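Local coordinates for protein superoxide dismutase (Chaetomium thermophilum, PDB 4BR6) that probably protects the cell from superoxide radicals by converting them, at a manganese centre, into hydrogen peroxide and molecular oxygen, at residues 63-68 / 146-151; 98-103 / 136-141; 129-134 / 154-159. All blocks are in the same frame, centred on the assembly; numbering follows the deposited sequence.

Contact 1 (63-68 / 146-151); sequences LLNFHG and QDPVTG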
ATOM      1  N   LEU B  63      -6.721   9.251   8.694  1.00 19.95           N
ATOM      2  CA  LEU B  63      -6.959  10.686   8.560  1.00 19.69           C
ATOM      3  C   LEU B  63      -5.863  11.556   9.180  1.00 17.88           C
ATOM      4  O   LEU B  63      -5.554  12.625   8.659  1.00 19.19           O
ATOM      5  CB  LEU B  63      -8.309  11.044   9.164  1.00 17.44           C
ATOM      6  CG  LEU B  63      -9.505  10.573   8.337  1.00 23.02           C
ATOM      7  CD1 LEU B  63     -10.772  10.498   9.191  1.00 17.09           C
ATOM      8  CD2 LEU B  63      -9.708  11.494   7.121  1.00 26.46           C
ATOM      9  N   LEU B  64      -5.288  11.121  10.294  1.00 19.20           N
ATOM     10  CA  LEU B  64      -4.181  11.854  10.900  1.00 18.39           C
ATOM     11  C   LEU B  64      -2.963  11.840   9.972  1.00 18.81           C
ATOM     12  O   LEU B  64      -2.300  12.868   9.772  1.00 19.88           O
ATOM     13  CB  LEU B  64      -3.789  11.267  12.256  1.00 20.41           C
ATOM     14  CG  LEU B  64      -2.546  11.915  12.896  1.00 21.42           C
ATOM     15  CD1 LEU B  64      -2.733  13.429  13.133  1.00 15.27           C
ATOM     16  CD2 LEU B  64      -2.175  11.201  14.192  1.00 23.19           C
ATOM     17  N   ASN B  65      -2.680  10.674   9.399  1.00 17.71           N
ATOM     18  CA  ASN B  65      -1.586  10.539   8.437  1.00 21.27           C
ATOM     19  C   ASN B  65      -1.823  11.419   7.229  1.00 15.66           C
ATOM     20  O   ASN B  65      -0.950  12.196   6.830  1.00 19.91           O
ATOM     21  CB  ASN B  65      -1.432   9.072   8.003  1.00 17.88           C
ATOM     22  CG  ASN B  65      -0.307   8.862   6.988  1.00 20.04           C
ATOM     23  OD1 ASN B  65       0.870   8.906   7.329  1.00 18.25           O
ATOM     24  ND2 ASN B  65      -0.673   8.594   5.743  1.00 16.61           N
ATOM     25  N   PHE B  66      -3.016  11.302   6.655  1.00 18.17           N
ATOM     26  CA  PHE B  66      -3.342  11.974   5.401  1.00 19.92           C
ATOM     27  C   PHE B  66      -3.349  13.490   5.556  1.00 16.02           C
ATOM     28  O   PHE B  66      -2.668  14.207   4.807  1.00 17.67           O
ATOM     29  CB  PHE B  66      -4.704  11.491   4.887  1.00 15.58           C
ATOM     30  CG  PHE B  66      -5.119  12.101   3.569  1.00 18.79           C
ATOM     31  CD1 PHE B  66      -4.387  11.888   2.417  1.00 17.66           C
ATOM     32  CD2 PHE B  66      -6.268  12.864   3.483  1.00 23.20           C
ATOM     33  CE1 PHE B  66      -4.777  12.443   1.219  1.00 19.49           C
ATOM     34  CE2 PHE B  66      -6.664  13.421   2.273  1.00 24.88           C
ATOM     35  CZ  PHE B  66      -5.918  13.209   1.146  1.00 21.47           C
ATOM     36  N   HIS B  67      -4.121  13.973   6.526  1.00 13.30           N
ATOM     37  CA  HIS B  67      -4.252  15.404   6.760  1.00 18.33           C
ATOM     38  C   HIS B  67      -3.016  15.967   7.428  1.00 17.52           C
ATOM     39  O   HIS B  67      -2.615  17.090   7.151  1.00 18.47           O
ATOM     40  CB  HIS B  67      -5.482  15.688   7.611  1.00 17.60           C
ATOM     41  CG  HIS B  67      -6.764  15.443   6.890  1.00 18.09           C
ATOM     42  ND1 HIS B  67      -7.091  16.087   5.719  1.00 17.62           N
ATOM     43  CD2 HIS B  67      -7.783  14.591   7.149  1.00 18.34           C
ATOM     44  CE1 HIS B  67      -8.268  15.657   5.296  1.00 20.24           C
ATOM     45  NE2 HIS B  67      -8.708  14.751   6.148  1.00 19.81           N
ATOM     46  N   GLY B  68      -2.408  15.196   8.319  1.00 18.19           N
ATOM     47  CA  GLY B  68      -1.174  15.637   8.927  1.00 19.20           C
ATOM     48  C   GLY B  68      -0.102  15.720   7.859  1.00 18.39           C
ATOM     49  O   GLY B  68       0.747  16.611   7.884  1.00 19.96           O
ATOM     50  N   GLN B 146      -0.130  11.743   0.515  1.00 15.63           N
ATOM     51  CA  GLN B 146       0.449  12.773   1.388  1.00 13.81           C
ATOM     52  C   GLN B 146       1.396  12.206   2.430  1.00 12.91           C
ATOM     53  O   GLN B 146       1.726  12.893   3.392  1.00 17.37           O
ATOM     54  CB  GLN B 146      -0.630  13.596   2.103  1.00 16.62           C
ATOM     55  CG  GLN B 146      -1.600  14.333   1.192  1.00 13.71           C
ATOM     56  CD  GLN B 146      -0.942  15.369   0.294  1.00 17.84           C
ATOM     57  OE1 GLN B 146       0.236  15.707   0.441  1.00 19.29           O
ATOM     58  NE2 GLN B 146      -1.712  15.891  -0.638  1.00 16.04           N
ATOM     59  N   ASP B 147       1.844  10.970   2.242  1.00 11.92           N
ATOM     60  CA  ASP B 147       2.787  10.370   3.170  1.00 15.21           C
ATOM     61  C   ASP B 147       4.024  11.269   3.289  1.00 13.28           C
ATOM     62  O   ASP B 147       4.526  11.746   2.284  1.00 15.92           O
ATOM     63  CB  ASP B 147       3.201   8.979   2.703  1.00 14.97           C
ATOM     64  CG  ASP B 147       2.038   8.001   2.654  1.00 18.10           C
ATOM     65  OD1 ASP B 147       0.970   8.297   3.231  1.00 17.22           O
ATOM     66  OD2 ASP B 147       2.194   6.928   2.036  1.00 16.50           O
ATOM     67  N   PRO B 148       4.501  11.522   4.519  1.00 18.17           N
ATOM     68  CA  PRO B 148       5.639  12.438   4.688  1.00 16.97           C
ATOM     69  C   PRO B 148       7.036  11.819   4.536  1.00 16.48           C
ATOM     70  O   PRO B 148       7.202  10.611   4.556  1.00 15.97           O
ATOM     71  CB  PRO B 148       5.464  12.932   6.121  1.00 17.50           C
ATOM     72  CG  PRO B 148       4.719  11.841   6.808  1.00 17.93           C
ATOM     73  CD  PRO B 148       3.829  11.235   5.801  1.00 17.85           C
ATOM     74  N   VAL B 149       8.038  12.678   4.387  1.00 21.18           N
ATOM     75  CA  VAL B 149       9.439  12.268   4.478  1.00 20.66           C
ATOM     76  C   VAL B 149       9.888  12.404   5.932  1.00 21.40           C
ATOM     77  O   VAL B 149      10.077  13.521   6.414  1.00 21.94           O
ATOM     78  CB  VAL B 149      10.322  13.171   3.614  1.00 18.72           C
ATOM     79  CG1 VAL B 149      11.792  12.815   3.758  1.00 14.36           C
ATOM     80  CG2 VAL B 149       9.872  13.086   2.162  1.00 19.00           C
ATOM     81  N   THR B 150      10.043  11.286   6.638  1.00 20.47           N
ATOM     82  CA  THR B 150      10.325  11.333   8.072  1.00 22.14           C
ATOM     83  C   THR B 150      11.300  10.240   8.506  1.00 21.17           C
ATOM     84  O   THR B 150      11.669   9.375   7.710  1.00 24.83           O
ATOM     85  CB  THR B 150       9.022  11.241   8.883  1.00 23.14           C
ATOM     86  OG1 THR B 150       9.291  11.553  10.254  1.00 31.47           O
ATOM     87  CG2 THR B 150       8.405   9.857   8.764  1.00 24.90           C
ATOM     88  N   GLY B 151      11.733  10.283   9.763  1.00 22.16           N
ATOM     89  CA  GLY B 151      12.687   9.303  10.255  1.00 21.66           C
ATOM     90  C   GLY B 151      14.112   9.568   9.788  1.00 23.50           C
ATOM     91  O   GLY B 151      14.694  10.614  10.065  1.00 22.11           O
TER

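Contact 2 (98-103 / 136-141); sequences KAIEAD and GNLAIV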
ATOM      1  N   LYS B  98      27.797  21.843  -3.768  1.00 27.35           N
ATOM      2  CA  LYS B  98      28.834  20.830  -3.671  1.00 25.63           C
ATOM      3  C   LYS B  98      28.250  19.493  -3.234  1.00 27.31           C
ATOM      4  O   LYS B  98      28.751  18.435  -3.622  1.00 28.17           O
ATOM      5  CB  LYS B  98      29.943  21.264  -2.707  1.00 23.96           C
ATOM      6  CG  LYS B  98      30.889  22.314  -3.281  1.00 31.98           C
ATOM      7  CD  LYS B  98      32.372  21.971  -3.045  1.00 37.35           C
ATOM      8  CE  LYS B  98      32.859  20.826  -3.945  1.00 43.67           C
ATOM      9  NZ  LYS B  98      34.340  20.602  -3.893  1.00 41.46           N
ATOM     10  N   ALA B  99      27.199  19.541  -2.420  1.00 25.00           N
ATOM     11  CA  ALA B  99      26.540  18.321  -1.950  1.00 29.49           C
ATOM     12  C   ALA B  99      25.719  17.706  -3.073  1.00 25.68           C
ATOM     13  O   ALA B  99      25.712  16.483  -3.253  1.00 26.64           O
ATOM     14  CB  ALA B  99      25.646  18.612  -0.755  1.00 27.46           C
ATOM     15  N   ILE B 100      25.013  18.547  -3.825  1.00 25.66           N
ATOM     16  CA  ILE B 100      24.307  18.076  -5.018  1.00 26.17           C
ATOM     17  C   ILE B 100      25.312  17.417  -5.954  1.00 23.31           C
ATOM     18  O   ILE B 100      25.090  16.310  -6.439  1.00 24.14           O
ATOM     19  CB  ILE B 100      23.539  19.212  -5.761  1.00 23.46           C
ATOM     20  CG1 ILE B 100      22.159  19.448  -5.138  1.00 19.51           C
ATOM     21  CG2 ILE B 100      23.309  18.849  -7.230  1.00 23.02           C
ATOM     22  CD1 ILE B 100      22.167  19.901  -3.737  1.00 21.82           C
ATOM     23  N   GLU B 101      26.423  18.101  -6.195  1.00 22.49           N
ATOM     24  CA  GLU B 101      27.433  17.626  -7.125  1.00 24.65           C
ATOM     25  C   GLU B 101      28.007  16.289  -6.677  1.00 24.46           C
ATOM     26  O   GLU B 101      28.250  15.409  -7.495  1.00 24.94           O
ATOM     27  CB  GLU B 101      28.535  18.675  -7.277  1.00 27.11           C
ATOM     28  CG  GLU B 101      28.124  19.829  -8.177  1.00 30.55           C
ATOM     29  CD  GLU B 101      29.165  20.929  -8.282  1.00 29.41           C
ATOM     30  OE1 GLU B 101      29.829  21.242  -7.278  1.00 28.53           O
ATOM     31  OE2 GLU B 101      29.321  21.486  -9.386  1.00 28.99           O
ATOM     32  N   ALA B 102      28.203  16.134  -5.373  1.00 28.00           N
ATOM     33  CA  ALA B 102      28.749  14.903  -4.817  1.00 22.01           C
ATOM     34  C   ALA B 102      27.880  13.692  -5.108  1.00 26.45           C
ATOM     35  O   ALA B 102      28.384  12.654  -5.534  1.00 27.85           O
ATOM     36  CB  ALA B 102      28.918  15.048  -3.329  1.00 26.83           C
ATOM     37  N   ASP B 103      26.574  13.830  -4.875  1.00 25.53           N
ATOM     38  CA  ASP B 103      25.666  12.687  -4.866  1.00 21.80           C
ATOM     39  C   ASP B 103      24.895  12.467  -6.180  1.00 22.54           C
ATOM     40  O   ASP B 103      24.274  11.419  -6.372  1.00 24.28           O
ATOM     41  CB  ASP B 103      24.701  12.807  -3.679  1.00 25.62           C
ATOM     42  CG  ASP B 103      25.403  12.613  -2.334  1.00 25.34           C
ATOM     43  OD1 ASP B 103      26.438  11.917  -2.300  1.00 24.26           O
ATOM     44  OD2 ASP B 103      24.939  13.163  -1.310  1.00 22.01           O
ATOM     45  N   GLY B 136      24.373  12.636   5.867  1.00 23.57           N
ATOM     46  CA  GLY B 136      24.175  13.832   5.071  1.00 23.53           C
ATOM     47  C   GLY B 136      24.042  13.583   3.578  1.00 21.27           C
ATOM     48  O   GLY B 136      23.765  14.498   2.813  1.00 19.15           O
ATOM     49  N   ASN B 137      24.219  12.339   3.155  1.00 21.62           N
ATOM     50  CA  ASN B 137      24.061  12.011   1.749  1.00 20.77           C
ATOM     51  C   ASN B 137      22.670  12.403   1.247  1.00 18.18           C
ATOM     52  O   ASN B 137      21.690  12.253   1.963  1.00 16.81           O
ATOM     53  CB  ASN B 137      24.300  10.525   1.511  1.00 27.25           C
ATOM     54  CG  ASN B 137      25.727  10.106   1.785  1.00 28.15           C
ATOM     55  OD1 ASN B 137      26.631  10.933   1.864  1.00 28.07           O
ATOM     56  ND2 ASN B 137      25.937   8.802   1.921  1.00 28.33           N
ATOM     57  N   LEU B 138      22.600  12.931   0.027  1.00 19.06           N
ATOM     58  CA  LEU B 138      21.340  13.353  -0.587  1.00 21.05           C
ATOM     59  C   LEU B 138      20.739  12.278  -1.497  1.00 17.59           C
ATOM     60  O   LEU B 138      21.462  11.509  -2.118  1.00 21.49           O
ATOM     61  CB  LEU B 138      21.563  14.618  -1.427  1.00 20.22           C
ATOM     62  CG  LEU B 138      22.111  15.851  -0.718  1.00 17.98           C
ATOM     63  CD1 LEU B 138      22.202  16.973  -1.718  1.00 21.39           C
ATOM     64  CD2 LEU B 138      21.236  16.224   0.480  1.00 20.50           C
ATOM     65  N   ALA B 139      19.413  12.246  -1.595  1.00 21.00           N
ATOM     66  CA  ALA B 139      18.738  11.322  -2.496  1.00 18.90           C
ATOM     67  C   ALA B 139      17.411  11.894  -2.966  1.00 22.12           C
ATOM     68  O   ALA B 139      16.899  12.864  -2.401  1.00 23.69           O
ATOM     69  CB  ALA B 139      18.525   9.963  -1.823  1.00 18.57           C
ATOM     70  N   ILE B 140      16.866  11.290  -4.015  1.00 22.51           N
ATOM     71  CA  ILE B 140      15.521  11.605  -4.474  1.00 18.28           C
ATOM     72  C   ILE B 140      14.601  10.461  -4.029  1.00 18.77           C
ATOM     73  O   ILE B 140      14.857   9.301  -4.336  1.00 16.31           O
ATOM     74  CB  ILE B 140      15.498  11.769  -6.019  1.00 21.72           C
ATOM     75  CG1 ILE B 140      16.355  12.966  -6.429  1.00 14.06           C
ATOM     76  CG2 ILE B 140      14.063  11.929  -6.549  1.00 17.75           C
ATOM     77  CD1 ILE B 140      16.873  12.887  -7.856  1.00 19.55           C
ATOM     78  N   VAL B 141      13.554  10.784  -3.276  1.00 19.18           N
ATOM     79  CA  VAL B 141      12.575   9.783  -2.890  1.00 15.11           C
ATOM     80  C   VAL B 141      11.233  10.213  -3.426  1.00 19.58           C
ATOM     81  O   VAL B 141      11.039  11.383  -3.748  1.00 13.67           O
ATOM     82  CB  VAL B 141      12.486   9.604  -1.364  1.00 18.08           C
ATOM     83  CG1 VAL B 141      13.846   9.147  -0.808  1.00 20.61           C
ATOM     84  CG2 VAL B 141      12.001  10.897  -0.682  1.00 16.91           C
TER
HETATM   85  O   HOH W   1      28.071  11.897  -0.417  1.00 30.29           O

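Contact 3 (129-134 / 154-159); sequences LAKDKD and VPLMGI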
ATOM      1  N   LEU B 129      13.855  16.046  -2.768  1.00 14.85           N
ATOM      2  CA  LEU B 129      15.267  15.959  -2.449  1.00 13.44           C
ATOM      3  C   LEU B 129      15.336  15.844  -0.927  1.00 12.93           C
ATOM      4  O   LEU B 129      14.809  16.700  -0.214  1.00 13.20           O
ATOM      5  CB  LEU B 129      15.999  17.225  -2.897  1.00 16.50           C
ATOM      6  CG  LEU B 129      17.447  17.396  -2.425  1.00 17.30           C
ATOM      7  CD1 LEU B 129      18.321  16.249  -2.912  1.00 16.81           C
ATOM      8  CD2 LEU B 129      17.986  18.733  -2.900  1.00 18.10           C
ATOM      9  N   ALA B 130      15.959  14.793  -0.409  1.00 16.54           N
ATOM     10  CA  ALA B 130      16.024  14.606   1.036  1.00 17.67           C
ATOM     11  C   ALA B 130      17.449  14.319   1.481  1.00 16.56           C
ATOM     12  O   ALA B 130      18.274  13.888   0.683  1.00 13.10           O
ATOM     13  CB  ALA B 130      15.097  13.501   1.482  1.00 15.33           C
ATOM     14  N   LYS B 131      17.710  14.534   2.766  1.00 14.80           N
ATOM     15  CA  LYS B 131      19.047  14.379   3.328  1.00 20.73           C
ATOM     16  C   LYS B 131      19.078  13.382   4.484  1.00 21.14           C
ATOM     17  O   LYS B 131      18.345  13.534   5.469  1.00 20.68           O
ATOM     18  CB  LYS B 131      19.553  15.726   3.831  1.00 18.51           C
ATOM     19  CG  LYS B 131      20.985  15.701   4.325  1.00 19.24           C
ATOM     20  CD  LYS B 131      21.429  17.087   4.777  1.00 17.30           C
ATOM     21  CE  LYS B 131      22.899  17.122   5.133  1.00 21.03           C
ATOM     22  NZ  LYS B 131      23.304  18.427   5.730  1.00 22.71           N
ATOM     23  N   ASP B 132      19.939  12.374   4.370  1.00 18.98           N
ATOM     24  CA  ASP B 132      20.095  11.374   5.430  1.00 20.67           C
ATOM     25  C   ASP B 132      20.587  12.047   6.701  1.00 19.74           C
ATOM     26  O   ASP B 132      21.565  12.790   6.678  1.00 22.94           O
ATOM     27  CB  ASP B 132      21.075  10.275   5.011  1.00 17.97           C
ATOM     28  CG  ASP B 132      21.199   9.178   6.049  1.00 18.64           C
ATOM     29  OD1 ASP B 132      21.868   9.402   7.073  1.00 21.21           O
ATOM     30  OD2 ASP B 132      20.617   8.099   5.849  1.00 23.26           O
ATOM     31  N   LYS B 133      19.910  11.774   7.811  1.00 21.63           N
ATOM     32  CA  LYS B 133      20.120  12.524   9.044  1.00 24.66           C
ATOM     33  C   LYS B 133      21.475  12.270   9.690  1.00 23.61           C
ATOM     34  O   LYS B 133      21.914  13.050  10.537  1.00 29.18           O
ATOM     35  CB  LYS B 133      18.986  12.249  10.046  1.00 25.68           C
ATOM     36  CG  LYS B 133      18.947  10.838  10.629  1.00 23.22           C
ATOM     37  CD  LYS B 133      17.918  10.752  11.752  1.00 25.84           C
ATOM     38  CE  LYS B 133      17.729   9.346  12.298  1.00 26.62           C
ATOM     39  NZ  LYS B 133      18.952   8.777  12.913  1.00 33.92           N
ATOM     40  N   ASP B 134      22.145  11.200   9.266  1.00 22.85           N
ATOM     41  CA  ASP B 134      23.379  10.761   9.902  1.00 20.57           C
ATOM     42  C   ASP B 134      24.588  11.047   9.018  1.00 26.89           C
ATOM     43  O   ASP B 134      25.591  11.585   9.491  1.00 29.78           O
ATOM     44  CB  ASP B 134      23.316   9.266  10.244  1.00 19.44           C
ATOM     45  CG  ASP B 134      22.399   8.970  11.428  1.00 27.59           C
ATOM     46  OD1 ASP B 134      22.574   9.594  12.493  1.00 33.38           O
ATOM     47  OD2 ASP B 134      21.496   8.119  11.300  1.00 29.33           O
ATOM     48  N   VAL B 154      15.381  13.683   5.936  1.00 17.75           N
ATOM     49  CA  VAL B 154      14.868  15.016   6.216  1.00 18.18           C
ATOM     50  C   VAL B 154      14.561  15.673   4.874  1.00 18.48           C
ATOM     51  O   VAL B 154      15.418  15.705   3.992  1.00 18.41           O
ATOM     52  CB  VAL B 154      15.900  15.865   7.004  1.00 17.21           C
ATOM     53  CG1 VAL B 154      15.252  17.155   7.495  1.00 30.53           C
ATOM     54  CG2 VAL B 154      16.491  15.066   8.184  1.00 19.77           C
ATOM     55  N   PRO B 155      13.336  16.176   4.695  1.00 15.94           N
ATOM     56  CA  PRO B 155      13.050  16.748   3.374  1.00 21.61           C
ATOM     57  C   PRO B 155      13.688  18.136   3.197  1.00 18.05           C
ATOM     58  O   PRO B 155      13.703  18.909   4.153  1.00 17.10           O
ATOM     59  CB  PRO B 155      11.519  16.826   3.359  1.00 17.47           C
ATOM     60  CG  PRO B 155      11.127  16.930   4.816  1.00 22.38           C
ATOM     61  CD  PRO B 155      12.149  16.152   5.571  1.00 16.87           C
ATOM     62  N   LEU B 156      14.188  18.442   2.001  1.00 16.64           N
ATOM     63  CA  LEU B 156      14.853  19.716   1.745  1.00 22.78           C
ATOM     64  C   LEU B 156      14.150  20.499   0.634  1.00 15.76           C
ATOM     65  O   LEU B 156      14.139  21.722   0.627  1.00 17.64           O
ATOM     66  CB  LEU B 156      16.309  19.488   1.343  1.00 13.09           C
ATOM     67  CG  LEU B 156      17.255  18.824   2.336  1.00 17.40           C
ATOM     68  CD1 LEU B 156      18.674  18.922   1.790  1.00 17.24           C
ATOM     69  CD2 LEU B 156      17.165  19.419   3.750  1.00 19.63           C
ATOM     70  N   MET B 157      13.603  19.787  -0.338  1.00 15.71           N
ATOM     71  CA  MET B 157      12.975  20.435  -1.477  1.00 18.97           C
ATOM     72  C   MET B 157      11.946  19.479  -2.055  1.00 18.07           C
ATOM     73  O   MET B 157      12.297  18.383  -2.463  1.00 17.60           O
ATOM     74  CB  MET B 157      14.038  20.784  -2.521  1.00 14.25           C
ATOM     75  CG  MET B 157      13.569  21.737  -3.603  1.00 20.84           C
ATOM     76  SD  MET B 157      12.381  21.001  -4.741  1.00 19.41           S
ATOM     77  CE  MET B 157      13.457  19.983  -5.773  1.00 19.12           C
ATOM     78  N   GLY B 158      10.685  19.896  -2.075  1.00 14.70           N
ATOM     79  CA  GLY B 158       9.611  19.064  -2.584  1.00 15.05           C
ATOM     80  C   GLY B 158       8.940  19.637  -3.816  1.00 16.87           C
ATOM     81  O   GLY B 158       8.871  20.854  -3.987  1.00 14.21           O
ATOM     82  N   ILE B 159       8.482  18.738  -4.686  1.00 15.00           N
ATOM     83  CA  ILE B 159       7.621  19.073  -5.809  1.00 12.38           C
ATOM     84  C   ILE B 159       6.377  18.181  -5.780  1.00 16.19           C
ATOM     85  O   ILE B 159       6.469  16.951  -5.793  1.00 14.61           O
ATOM     86  CB  ILE B 159       8.346  18.879  -7.151  1.00 13.84           C
ATOM     87  CG1 ILE B 159       9.577  19.795  -7.198  1.00 13.77           C
ATOM     88  CG2 ILE B 159       7.400  19.170  -8.310  1.00 12.61           C
ATOM     89  CD1 ILE B 159      10.491  19.631  -8.420  1.00 18.73           C
TER

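Contact 1 (63-68 / 146-151)
Phe66 and Gln146 meet where helix 61-79 passes the loop that follows strand 138-144. The phenyl ring and the side-chain amide are inclined by 55°, and the aliphatic part of the glutamine does the touching: CG of Gln146 lies 3.7 Å from CE1 of Phe66, approaching the ring obliquely. Its CB sits 3.4 Å from the backbone O of Phe66, so the glutamine rests against both the ring and the main chain of one helical residue. A bend at chi2 (-62°) then turns the amide away from the phenylalanine. There OE1 accepts hydrogen bonds from Trp126 NE1 and Asn73 ND2, while NE2 is bonded to Tyr34 OH; three partners thus fix the rotation of this buried group.

The polar half of the contact is one bond, from ND2 of Asn65 to OD1 of Asp147, 3.0 Å long with an N-H...O angle of 162°. The acceptor lies in the plane of the asparagine amide, although the amide and carboxylate planes are themselves steeply inclined to each other. Beside it, OD1 of Asn65 rests 4.1 Å from CD of Pro148.

The side chain of Gln146 lies about 5 Å from the manganese ion and about 3 Å from the side chain of His74, one of the metal's ligands. Such a second-shell glutamine, linked to a tyrosine and a tryptophan, is characteristic of the active site of manganese superoxide dismutases.

Contact 2 (98-103 / 136-141)
Ala99 opens the helical side of a helix-on-sheet contact in the C-terminal alpha/beta domain of the iron/manganese superoxide dismutase fold, in which helix 94-104 crosses the start of edge strand 138-144. The axes of the local segments approach to 8.6 Å at -72°, so the helix lies well across the strand rather than along it. CB of Ala99 is 3.9 Å from CD1 of Leu138. One residue on, the CB of Ile100 points away from the strand, but its chain returns through CD1, which reaches 3.6 Å from the same methyl, CD1 of Leu138. One leucine methyl thus touches two successive residues of the helix, and Phe104 of the same helix also touches Leu138.

Near the helix end the chemistry becomes polar. Asp103 carries its CG beside its own backbone N, with CB directed toward the strand, and OD2 takes the N-H of Leu138. The donor sits 40° out of the carboxylate plane, and OD2 also lies 3.4 Å from CA of Asn137. The other oxygen, OD1, accepts from ND2 of Asn137 of the fourth subunit, with the reciprocal bond made in return, so the pair joins two chains. A water lies between OD1 of Asp103 and OD1 of Asn137 within the chain, but its approach to Asp103 is so short that the bridge is doubtful. The bond from Leu138 N to Asp103 OD2 measures 2.7 Å and is almost straight at 176°.

Contact 3 (129-134 / 154-159)
Leu129 faces two residues at once, Leu156 and Met157, in a classic beta bulge that interrupts the antiparallel pairing of strands 125-132 and 153-160. The evidence is in the bonds of one carbonyl: O of Leu129 accepts from N of Leu156 at 2.9 Å and, weakly, from N of Met157 at 3.3 Å. In return, N of Leu129 donates to O of Met157 at 2.8 Å. The bulge shifts the register by one between Leu129 and Ala130, after which pairing is regular. Ala130 and Pro155 form a non-hydrogen-bonded pair, as suits a proline without an N-H, and Lys131 with Val154 is a hydrogen-bonded pair, its bonds running from Lys131 N to Val154 O at 2.9 Å and from Val154 N to Lys131 O at 3.0 Å.

On the face bearing Leu129, Lys131, Val154 and Met157, CB of Leu129 meets CB of Met157 at 4.1 Å. The extra residue of the bulge, Leu156, lays CD1 alongside the lysine stem, 3.9 Å from CB of Lys131. With CG anti to the backbone N (chi1 -175°) and every later torsion extended, Lys131 carries its ammonium group away from the partner strand to the carbonyls of Phe194 and Ala197, and makes a cation-pi contact with the Phe194 ring.

Past the paired residues, OD1 of Asp132 accepts from N of Asp134 in an Asx turn. The pairing joins the central strand to an edge strand of the three-stranded antiparallel sheet typical of the iron/manganese superoxide dismutase C-terminal domain, and strand 153-160 ends at the manganese ligand Asp160.

In the fold
Contacts 2 and 3 share the antiparallel sheet, and their centres lie about 9 Å apart: strand 138-144 and strand 153-160 flank the central strand 125-132, which a probable hydrogen bond from Ala130 N to Ala139 O ties to contact 2. Both are partly buried, but main-chain pairing dominates contact 3, whereas contact 2 combines an apolar patch with a carboxylate that also reaches another subunit. Contact 1 is a surface contact joining the alpha-hairpin and C-terminal regions. It relies on side chains and adjoins the manganese site, while contact 2 lies away from it. Val149, in the loop of contact 1, packs on Ala130 and Val141, linking that loop to the sheet.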